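PDB 6DXU: glycosyl hydrolase family 2, TIM barrel domain protein from Parabacteroides merdae ATCC 43184, which probably hydrolyses beta-glucuronides as a family 2 glycoside hydrolase of the human gut microbiome, releasing glucuronic acid. Local coordinates for residues M28-L33 against N195-P200; P200-E205 against P295-T300; F228-D233 against L260-Q265. One frame throughout, in Å; residues are numbered along the deposited sequence.

Interaction 1: M28-L33 against N195-P200; sequences MNKIRL and NLVYLP
The side-chain amide of N29 donates through ND2 to the backbone O of Y198 at 2.6 Å, a nearly straight bond (171° at the hydrogen) with the acceptor lying in the plane of the amide. CG sits between the backbone N and the carbonyl carbon (chi1 43°), which turns the amide across to the other strand just where N29 O accepts from Y198 N at 3.1 Å. N29 thus holds both polar backbone atoms of Y198, and an alanine here would probably leave Y198 O without this donor. I31 and L196 form an antiparallel hydrogen-bonded pair, I31 N donating to L196 O at 2.9 Å and L196 N to I31 O at 2.8 Å, flanked by the non-hydrogen-bonded pairs K30-V197 and R32-N195. Strand 30-32 forms the edge, within this chain, of the four-stranded antiparallel sheet in the sugar-binding domain of family 2 hydrolases, with strand 107-112 on the far side of strand 194-199. On the face carrying I31 and L196, CD1 of I31 reaches CE1 of the Y198 ring at 3.6 Å, and L33 CD2 rests on L196 CB. On the other face the long aliphatic chain of K30 passes N195, CE lying 3.6 Å from N195 ND2, while its ammonium reaches D111. R32 runs alongside N195; a water joins its NE to N195 OD1, and its guanidinium pairs with E345.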
loop_
_atom_site.group_PDB
_atom_site.type_symbol
_atom_site.label_atom_id
_atom_site.label_comp_id
_atom_site.label_asym_id
_atom_site.label_seq_id
_atom_site.Cartn_x
_atom_site.Cartn_y
_atom_site.Cartn_z
ATOM N N MET D 28 -25.993 31.485 13.686
ATOM C CA MET D 28 -27.320 31.114 13.207
ATOM C C MET D 28 -27.283 30.245 11.952
ATOM O O MET D 28 -28.341 29.843 11.459
ATOM C CB MET D 28 -28.145 32.377 12.932
ATOM N N ASN D 29 -26.093 29.958 11.424
ATOM C CA ASN D 29 -25.904 29.161 10.218
ATOM C C ASN D 29 -25.614 27.700 10.533
ATOM O O ASN D 29 -25.221 26.936 9.629
ATOM C CB ASN D 29 -24.763 29.754 9.399
ATOM C CG ASN D 29 -23.596 30.143 10.267
ATOM O OD1 ASN D 29 -23.781 30.620 11.388
ATOM N ND2 ASN D 29 -22.387 29.918 9.775
ATOM N N LYS D 30 -25.786 27.311 11.797
ATOM C CA LYS D 30 -25.441 25.994 12.315
ATOM C C LYS D 30 -26.729 25.225 12.573
ATOM O O LYS D 30 -27.556 25.639 13.393
ATOM C CB LYS D 30 -24.641 26.143 13.605
ATOM C CG LYS D 30 -23.995 24.890 14.135
ATOM C CD LYS D 30 -22.855 25.283 15.061
ATOM C CE LYS D 30 -21.973 24.119 15.455
ATOM N NZ LYS D 30 -20.558 24.580 15.690
ATOM N N ILE D 31 -26.881 24.096 11.901
ATOM C CA ILE D 31 -28.129 23.349 11.889
ATOM C C ILE D 31 -27.860 21.953 12.417
ATOM O O ILE D 31 -27.076 21.203 11.820
ATOM C CB ILE D 31 -28.729 23.307 10.478
ATOM C CG1 ILE D 31 -28.960 24.744 10.000
ATOM C CG2 ILE D 31 -30.006 22.485 10.464
ATOM C CD1 ILE D 31 -29.090 24.881 8.504
ATOM N N ARG D 32 -28.472 21.613 13.550
ATOM C CA ARG D 32 -28.354 20.254 14.056
ATOM C C ARG D 32 -29.128 19.308 13.143
ATOM O O ARG D 32 -30.323 19.496 12.912
ATOM C CB ARG D 32 -28.872 20.176 15.487
ATOM C CG ARG D 32 -27.888 20.725 16.485
ATOM C CD ARG D 32 -28.538 20.904 17.866
ATOM N NE ARG D 32 -27.572 21.469 18.798
ATOM C CZ ARG D 32 -27.853 21.771 20.062
ATOM N NH1 ARG D 32 -29.075 21.557 20.539
ATOM N NH2 ARG D 32 -26.913 22.285 20.842
ATOM N N LEU D 33 -28.451 18.292 12.618
ATOM C CA LEU D 33 -29.100 17.299 11.764
ATOM C C LEU D 33 -29.649 16.201 12.660
ATOM O O LEU D 33 -28.957 15.244 12.996
ATOM C CB LEU D 33 -28.116 16.741 10.741
ATOM C CG LEU D 33 -27.526 17.769 9.791
ATOM C CD1 LEU D 33 -26.469 17.086 8.894
ATOM C CD2 LEU D 33 -28.653 18.339 8.943
ATOM N N ASN D 195 -23.626 18.688 12.920
ATOM C CA ASN D 195 -24.120 19.988 12.498
ATOM C C ASN D 195 -23.831 20.191 11.023
ATOM O O ASN D 195 -22.729 19.887 10.546
ATOM C CB ASN D 195 -23.464 21.126 13.286
ATOM C CG ASN D 195 -23.539 20.916 14.785
ATOM O OD1 ASN D 195 -24.609 21.050 15.372
ATOM N ND2 ASN D 195 -22.406 20.584 15.410
ATOM N N LEU D 196 -24.823 20.716 10.316
ATOM C CA LEU D 196 -24.609 21.249 8.985
ATOM C C LEU D 196 -24.286 22.724 9.158
ATOM O O LEU D 196 -25.100 23.479 9.694
ATOM C CB LEU D 196 -25.844 21.059 8.105
ATOM C CG LEU D 196 -25.714 21.610 6.681
ATOM C CD1 LEU D 196 -24.673 20.812 5.938
ATOM C CD2 LEU D 196 -27.058 21.532 5.960
ATOM N N VAL D 197 -23.111 23.140 8.693
ATOM C CA VAL D 197 -22.643 24.501 8.914
ATOM C C VAL D 197 -22.490 25.153 7.557
ATOM O O VAL D 197 -21.654 24.733 6.751
ATOM C CB VAL D 197 -21.313 24.535 9.684
ATOM C CG1 VAL D 197 -20.870 25.982 9.902
ATOM C CG2 VAL D 197 -21.456 23.801 11.015
ATOM N N TYR D 198 -23.292 26.176 7.302
ATOM C CA TYR D 198 -23.114 26.994 6.115
ATOM C C TYR D 198 -22.170 28.142 6.441
ATOM O O TYR D 198 -22.352 28.835 7.450
ATOM C CB TYR D 198 -24.453 27.549 5.639
ATOM C CG TYR D 198 -25.455 26.533 5.130
ATOM C CD1 TYR D 198 -26.683 26.361 5.769
ATOM C CD2 TYR D 198 -25.189 25.767 3.992
ATOM C CE1 TYR D 198 -27.616 25.453 5.291
ATOM C CE2 TYR D 198 -26.123 24.851 3.507
ATOM C CZ TYR D 198 -27.334 24.705 4.167
ATOM O OH TYR D 198 -28.271 23.809 3.689
ATOM N N LEU D 199 -21.185 28.360 5.577
ATOM C CA LEU D 199 -20.211 29.423 5.749
ATOM C C LEU D 199 -20.179 30.292 4.505
ATOM O O LEU D 199 -20.423 29.800 3.398
ATOM C CB LEU D 199 -18.800 28.856 5.994
ATOM C CG LEU D 199 -18.644 28.013 7.258
ATOM C CD1 LEU D 199 -17.289 27.316 7.202
ATOM C CD2 LEU D 199 -18.771 28.902 8.507
ATOM N N PRO D 200 -19.846 31.583 4.654
ATOM C CA PRO D 200 -19.545 32.406 3.475
ATOM C C PRO D 200 -18.165 32.061 2.934
ATOM O O PRO D 200 -17.517 31.144 3.448
ATOM C CB PRO D 200 -19.597 33.835 4.026
ATOM C CG PRO D 200 -19.121 33.676 5.450
ATOM C CD PRO D 200 -19.644 32.323 5.914
HETATM O O HOH W 1 -24.943 21.929 17.892
#

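Interaction 2: P200-E205 against P295-T300; sequences PEVSFE and PDQTFT
Two hydrogen bonds join the amide of Q297 to the backbone of V202. OE1 of Q297 accepts from V202 N at 3.0 Å, and NE2 of Q297 donates to V202 O at 2.8 Å, each donor lying in the carbonyl plane on a lone pair. Glutamine suits the place because its amide, like a peptide group, offers a donor and an acceptor side by side; its chain, extended beyond CG (chi2 171°), carries them across a distance the backbones do not bridge. NE2 also donates to V292 O on the adjoining strand. A water bonded to Q297 OE1 at 2.7 Å donates as well to E201 OE2, while OE1 of the same carboxylate is hydrogen-bonded to N105. Here strand 203-213 of one sheet meets strand 297-305 of the facing sheet, consistent with the immunoglobulin-like beta sandwich of family 2 enzymes. The rigid ring of P200 crosses the F299 side chain at about a right angle, CD of P200 coming within 3.4 Å of F299 CD1. On the opposite side of the F299 ring, CE2 of F299 meets S203 CB at 4.0 Å and, 4.2 Å away, CD1 of F204, which approaches the F299 edge.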
loop_
_atom_site.group_PDB
_atom_site.type_symbol
_atom_site.label_atom_id
_atom_site.label_comp_id
_atom_site.label_asym_id
_atom_site.label_seq_id
_atom_site.Cartn_x
_atom_site.Cartn_y
_atom_site.Cartn_z
ATOM N N PRO D 200 -19.846 31.583 4.654
ATOM C CA PRO D 200 -19.545 32.406 3.475
ATOM C C PRO D 200 -18.165 32.061 2.934
ATOM O O PRO D 200 -17.517 31.144 3.448
ATOM C CB PRO D 200 -19.597 33.835 4.026
ATOM C CG PRO D 200 -19.121 33.676 5.450
ATOM C CD PRO D 200 -19.644 32.323 5.914
ATOM N N GLU D 201 -17.698 32.802 1.927
ATOM C CA GLU D 201 -16.390 32.526 1.329
ATOM C C GLU D 201 -15.273 32.570 2.361
ATOM O O GLU D 201 -14.384 31.711 2.361
ATOM C CB GLU D 201 -16.103 33.529 0.212
ATOM C CG GLU D 201 -16.847 33.240 -1.072
ATOM C CD GLU D 201 -16.643 34.336 -2.114
ATOM O OE1 GLU D 201 -16.510 33.991 -3.304
ATOM O OE2 GLU D 201 -16.579 35.531 -1.738
ATOM N N VAL D 202 -15.284 33.568 3.238
ATOM C CA VAL D 202 -14.209 33.760 4.204
ATOM C C VAL D 202 -14.792 33.598 5.592
ATOM O O VAL D 202 -15.738 34.307 5.952
ATOM C CB VAL D 202 -13.541 35.137 4.061
ATOM C CG1 VAL D 202 -12.389 35.250 5.051
ATOM C CG2 VAL D 202 -13.053 35.351 2.636
ATOM N N SER D 203 -14.211 32.698 6.380
ATOM C CA SER D 203 -14.670 32.484 7.744
ATOM C C SER D 203 -13.455 32.218 8.626
ATOM O O SER D 203 -12.303 32.315 8.186
ATOM C CB SER D 203 -15.690 31.340 7.811
ATOM O OG SER D 203 -15.146 30.141 7.297
ATOM N N PHE D 204 -13.720 31.896 9.886
ATOM C CA PHE D 204 -12.681 31.626 10.868
ATOM C C PHE D 204 -12.594 30.121 11.091
ATOM O O PHE D 204 -13.589 29.482 11.449
ATOM C CB PHE D 204 -12.977 32.350 12.181
ATOM C CG PHE D 204 -13.092 33.853 12.040
ATOM C CD1 PHE D 204 -14.328 34.482 12.115
ATOM C CD2 PHE D 204 -11.966 34.627 11.835
ATOM C CE1 PHE D 204 -14.438 35.863 11.980
ATOM C CE2 PHE D 204 -12.063 35.997 11.703
ATOM C CZ PHE D 204 -13.306 36.620 11.777
ATOM N N GLU D 205 -11.404 29.563 10.870
ATOM C CA GLU D 205 -11.143 28.160 11.161
ATOM C C GLU D 205 -10.849 27.930 12.637
ATOM O O GLU D 205 -11.272 26.917 13.207
ATOM C CB GLU D 205 -9.967 27.668 10.308
ATOM C CG GLU D 205 -9.586 26.222 10.549
ATOM C CD GLU D 205 -8.576 25.704 9.538
ATOM O OE1 GLU D 205 -7.903 26.527 8.882
ATOM O OE2 GLU D 205 -8.440 24.466 9.418
ATOM N N PRO D 295 -16.919 42.802 -0.016
ATOM C CA PRO D 295 -18.093 43.282 -0.764
ATOM C C PRO D 295 -19.230 42.282 -0.832
ATOM O O PRO D 295 -20.373 42.688 -1.068
ATOM C CB PRO D 295 -17.520 43.566 -2.158
ATOM C CG PRO D 295 -16.110 43.943 -1.888
ATOM C CD PRO D 295 -15.664 43.078 -0.744
ATOM N N ASP D 296 -18.973 40.994 -0.620
ATOM C CA ASP D 296 -19.992 39.971 -0.806
ATOM C C ASP D 296 -20.414 39.279 0.485
ATOM O O ASP D 296 -21.154 38.289 0.428
ATOM C CB ASP D 296 -19.494 38.940 -1.816
ATOM C CG ASP D 296 -19.294 39.541 -3.182
ATOM O OD1 ASP D 296 -20.295 40.028 -3.751
ATOM O OD2 ASP D 296 -18.142 39.549 -3.675
ATOM N N GLN D 297 -19.974 39.756 1.645
ATOM C CA GLN D 297 -20.313 39.050 2.870
ATOM C C GLN D 297 -20.091 39.948 4.074
ATOM O O GLN D 297 -19.253 40.854 4.054
ATOM C CB GLN D 297 -19.484 37.773 3.032
ATOM C CG GLN D 297 -18.051 38.066 3.473
ATOM C CD GLN D 297 -17.295 36.821 3.854
ATOM O OE1 GLN D 297 -17.016 35.960 3.001
ATOM N NE2 GLN D 297 -16.936 36.717 5.135
ATOM N N THR D 298 -20.875 39.684 5.115
ATOM C CA THR D 298 -20.616 40.181 6.459
ATOM C C THR D 298 -20.875 38.998 7.379
ATOM O O THR D 298 -22.022 38.557 7.511
ATOM C CB THR D 298 -21.512 41.368 6.815
ATOM O OG1 THR D 298 -21.324 42.411 5.854
ATOM C CG2 THR D 298 -21.143 41.912 8.187
ATOM N N PHE D 299 -19.823 38.480 8.007
ATOM C CA PHE D 299 -19.904 37.246 8.775
ATOM C C PHE D 299 -19.428 37.527 10.190
ATOM O O PHE D 299 -18.284 37.945 10.390
ATOM C CB PHE D 299 -19.051 36.148 8.139
ATOM C CG PHE D 299 -19.054 34.860 8.908
ATOM C CD1 PHE D 299 -20.129 33.997 8.831
ATOM C CD2 PHE D 299 -17.987 34.529 9.730
ATOM C CE1 PHE D 299 -20.136 32.813 9.537
ATOM C CE2 PHE D 299 -17.990 33.350 10.443
ATOM C CZ PHE D 299 -19.066 32.492 10.346
ATOM N N THR D 300 -20.293 37.271 11.165
ATOM C CA THR D 300 -20.005 37.550 12.560
ATOM C C THR D 300 -20.096 36.273 13.374
ATOM O O THR D 300 -21.030 35.483 13.208
ATOM C CB THR D 300 -20.977 38.573 13.147
ATOM O OG1 THR D 300 -20.836 39.814 12.453
ATOM C CG2 THR D 300 -20.665 38.793 14.622
HETATM O O HOH W 2 -17.867 36.579 0.523
#

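Interaction 3: F228-D233 against L260-Q265; sequences FYNPED and LPLGDQ
The ring of F228 lies beneath P261, whose CA sits 3.6 Å above the ring plane, over its centre. P261 CB makes a CH-pi contact with the same ring, 3.9 Å from the F228 centroid and 18° off the normal. A flat aromatic and a proline fit each other well in this way, for the compact pyrrolidine presents C-H groups to the ring face without a flexible chain. With CG anti to its carbonyl carbon (chi1 -74°), F228 also brings its edge to Q265: CG of Q265 approaches F228 CE2 at 3.6 Å, the amide plane standing 70° from the ring. Bent at chi2, Q265 folds back within its own segment, where NE2 donates to L260 O at 2.9 Å. An inverse gamma turn centred on P261 lies in the short link between strands 250-259 and 263-273, the latter an outer strand, within this chain, of a three-stranded antiparallel sheet in this family 2 domain. There F228 N donates to G263 O at 2.8 Å, and a water links F228 O to G263 N. The positive phi of G263 is one that a residue without a side chain adopts readily. N230, first residue of a type I turn ending at D233, directs ND2 to P261 O at 2.9 Å; the bond is bent, with the donor above the carbonyl plane. Asparagine suits the spot, its short amide reaching both P261 O and I234 O. Beside it, L262 CD1 packs 3.9 Å from N230 ND2. D233 receives R446 and S443 of the second subunit, and K450 of that subunit donates to L262 O.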
loop_
_atom_site.group_PDB
_atom_site.type_symbol
_atom_site.label_atom_id
_atom_site.label_comp_id
_atom_site.label_asym_id
_atom_site.label_seq_id
_atom_site.Cartn_x
_atom_site.Cartn_y
_atom_site.Cartn_z
ATOM N N PHE D 228 -7.760 31.815 9.346
ATOM C CA PHE D 228 -8.848 32.001 8.393
ATOM C C PHE D 228 -9.081 30.751 7.566
ATOM O O PHE D 228 -8.148 30.013 7.243
ATOM C CB PHE D 228 -8.554 33.169 7.452
ATOM C CG PHE D 228 -8.711 34.507 8.105
ATOM C CD1 PHE D 228 -9.949 35.129 8.140
ATOM C CD2 PHE D 228 -7.622 35.132 8.701
ATOM C CE1 PHE D 228 -10.102 36.353 8.753
ATOM C CE2 PHE D 228 -7.768 36.360 9.309
ATOM C CZ PHE D 228 -9.012 36.968 9.338
ATOM N N TYR D 229 -10.344 30.533 7.207
ATOM C CA TYR D 229 -10.719 29.537 6.215
ATOM C C TYR D 229 -11.119 30.305 4.964
ATOM O O TYR D 229 -12.091 31.064 4.980
ATOM C CB TYR D 229 -11.846 28.638 6.725
ATOM C CG TYR D 229 -12.090 27.459 5.813
ATOM C CD1 TYR D 229 -11.041 26.622 5.440
ATOM C CD2 TYR D 229 -13.356 27.184 5.322
ATOM C CE1 TYR D 229 -11.254 25.534 4.593
ATOM C CE2 TYR D 229 -13.582 26.098 4.488
ATOM C CZ TYR D 229 -12.526 25.277 4.124
ATOM O OH TYR D 229 -12.742 24.201 3.283
ATOM N N ASN D 230 -10.336 30.152 3.902
ATOM C CA ASN D 230 -10.447 31.013 2.730
ATOM C C ASN D 230 -10.149 30.201 1.467
ATOM O O ASN D 230 -9.170 30.473 0.754
ATOM C CB ASN D 230 -9.493 32.205 2.887
ATOM C CG ASN D 230 -9.587 33.207 1.750
ATOM O OD1 ASN D 230 -10.453 33.120 0.875
ATOM N ND2 ASN D 230 -8.672 34.179 1.760
ATOM N N PRO D 231 -10.983 29.205 1.150
ATOM C CA PRO D 231 -10.695 28.346 -0.011
ATOM C C PRO D 231 -10.780 29.070 -1.348
ATOM O O PRO D 231 -10.206 28.576 -2.325
ATOM C CB PRO D 231 -11.753 27.229 0.093
ATOM C CG PRO D 231 -12.863 27.822 0.915
ATOM C CD PRO D 231 -12.205 28.787 1.872
ATOM N N GLU D 232 -11.481 30.203 -1.435
ATOM C CA GLU D 232 -11.559 30.962 -2.677
ATOM C C GLU D 232 -10.422 31.950 -2.851
ATOM O O GLU D 232 -10.386 32.638 -3.873
ATOM C CB GLU D 232 -12.879 31.732 -2.787
ATOM C CG GLU D 232 -14.106 30.863 -2.875
ATOM C CD GLU D 232 -14.187 30.059 -4.164
ATOM O OE1 GLU D 232 -13.546 30.439 -5.179
ATOM O OE2 GLU D 232 -14.910 29.042 -4.161
ATOM N N ASP D 233 -9.511 32.048 -1.885
ATOM C CA ASP D 233 -8.325 32.903 -2.011
ATOM C C ASP D 233 -8.698 34.381 -2.176
ATOM O O ASP D 233 -8.072 35.122 -2.940
ATOM C CB ASP D 233 -7.440 32.411 -3.168
ATOM C CG ASP D 233 -6.133 33.161 -3.273
ATOM O OD1 ASP D 233 -5.757 33.537 -4.411
ATOM O OD2 ASP D 233 -5.505 33.412 -2.216
ATOM N N LEU D 260 -5.104 40.614 5.052
ATOM C CA LEU D 260 -5.085 39.382 4.261
ATOM C C LEU D 260 -5.773 38.278 5.055
ATOM O O LEU D 260 -5.228 37.805 6.058
ATOM C CB LEU D 260 -3.649 38.988 3.907
ATOM C CG LEU D 260 -3.391 37.578 3.360
ATOM C CD1 LEU D 260 -4.127 37.370 2.058
ATOM C CD2 LEU D 260 -1.894 37.394 3.167
ATOM N N PRO D 261 -6.971 37.852 4.658
ATOM C CA PRO D 261 -7.714 36.853 5.445
ATOM C C PRO D 261 -7.327 35.428 5.050
ATOM O O PRO D 261 -8.145 34.650 4.532
ATOM C CB PRO D 261 -9.168 37.182 5.091
ATOM C CG PRO D 261 -9.072 37.588 3.632
ATOM C CD PRO D 261 -7.735 38.293 3.477
ATOM N N LEU D 262 -6.060 35.080 5.294
ATOM C CA LEU D 262 -5.491 33.812 4.842
ATOM C C LEU D 262 -4.551 33.289 5.920
ATOM O O LEU D 262 -3.652 34.011 6.357
ATOM C CB LEU D 262 -4.732 34.004 3.521
ATOM C CG LEU D 262 -4.267 32.757 2.750
ATOM C CD1 LEU D 262 -5.462 31.992 2.196
ATOM C CD2 LEU D 262 -3.330 33.185 1.640
ATOM N N GLY D 263 -4.740 32.037 6.341
ATOM C CA GLY D 263 -3.842 31.512 7.360
ATOM C C GLY D 263 -3.987 32.216 8.707
ATOM O O GLY D 263 -5.064 32.695 9.077
ATOM N N ASP D 264 -2.872 32.309 9.436
ATOM C CA ASP D 264 -2.878 32.860 10.789
ATOM C C ASP D 264 -2.770 34.377 10.778
ATOM O O ASP D 264 -2.026 34.948 9.984
ATOM C CB ASP D 264 -1.702 32.341 11.617
ATOM C CG ASP D 264 -1.693 30.849 11.778
ATOM O OD1 ASP D 264 -2.734 30.204 11.558
ATOM O OD2 ASP D 264 -0.627 30.339 12.184
ATOM N N GLN D 265 -3.538 35.032 11.655
ATOM C CA GLN D 265 -3.402 36.471 11.858
ATOM C C GLN D 265 -3.621 36.793 13.324
ATOM O O GLN D 265 -4.562 36.282 13.942
ATOM C CB GLN D 265 -4.380 37.289 11.004
ATOM C CG GLN D 265 -4.208 37.144 9.491
ATOM C CD GLN D 265 -2.976 37.861 8.948
ATOM O OE1 GLN D 265 -2.159 38.389 9.705
ATOM N NE2 GLN D 265 -2.822 37.846 7.625
HETATM O O HOH W 3 -6.736 30.495 4.999
#

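In the fold
Interactions 1 and 2 share P200, where strand 194-199 ends and the chain turns toward strand 203-213; their centres are 14 Å apart. They touch through F299, whose CE1 lies 3.7 Å from N29 ND2 and whose CZ is 4.0 Å from L199 CD2. Interaction 3 is nested within the loop closed by interaction 2, centres about 10 Å apart. Strands 203-213 and 219-229 pair between them, S203 O lying 2.8 Å from Y229 N, and F204 CE2 packs on F228 CE1 at 3.6 Å. Strands 250-259 and 263-273, linked by the start of segment 260-265, also carry V251, F252 and M270 to K273 of a bicine pocket. Interaction 3 alone meets the second subunit.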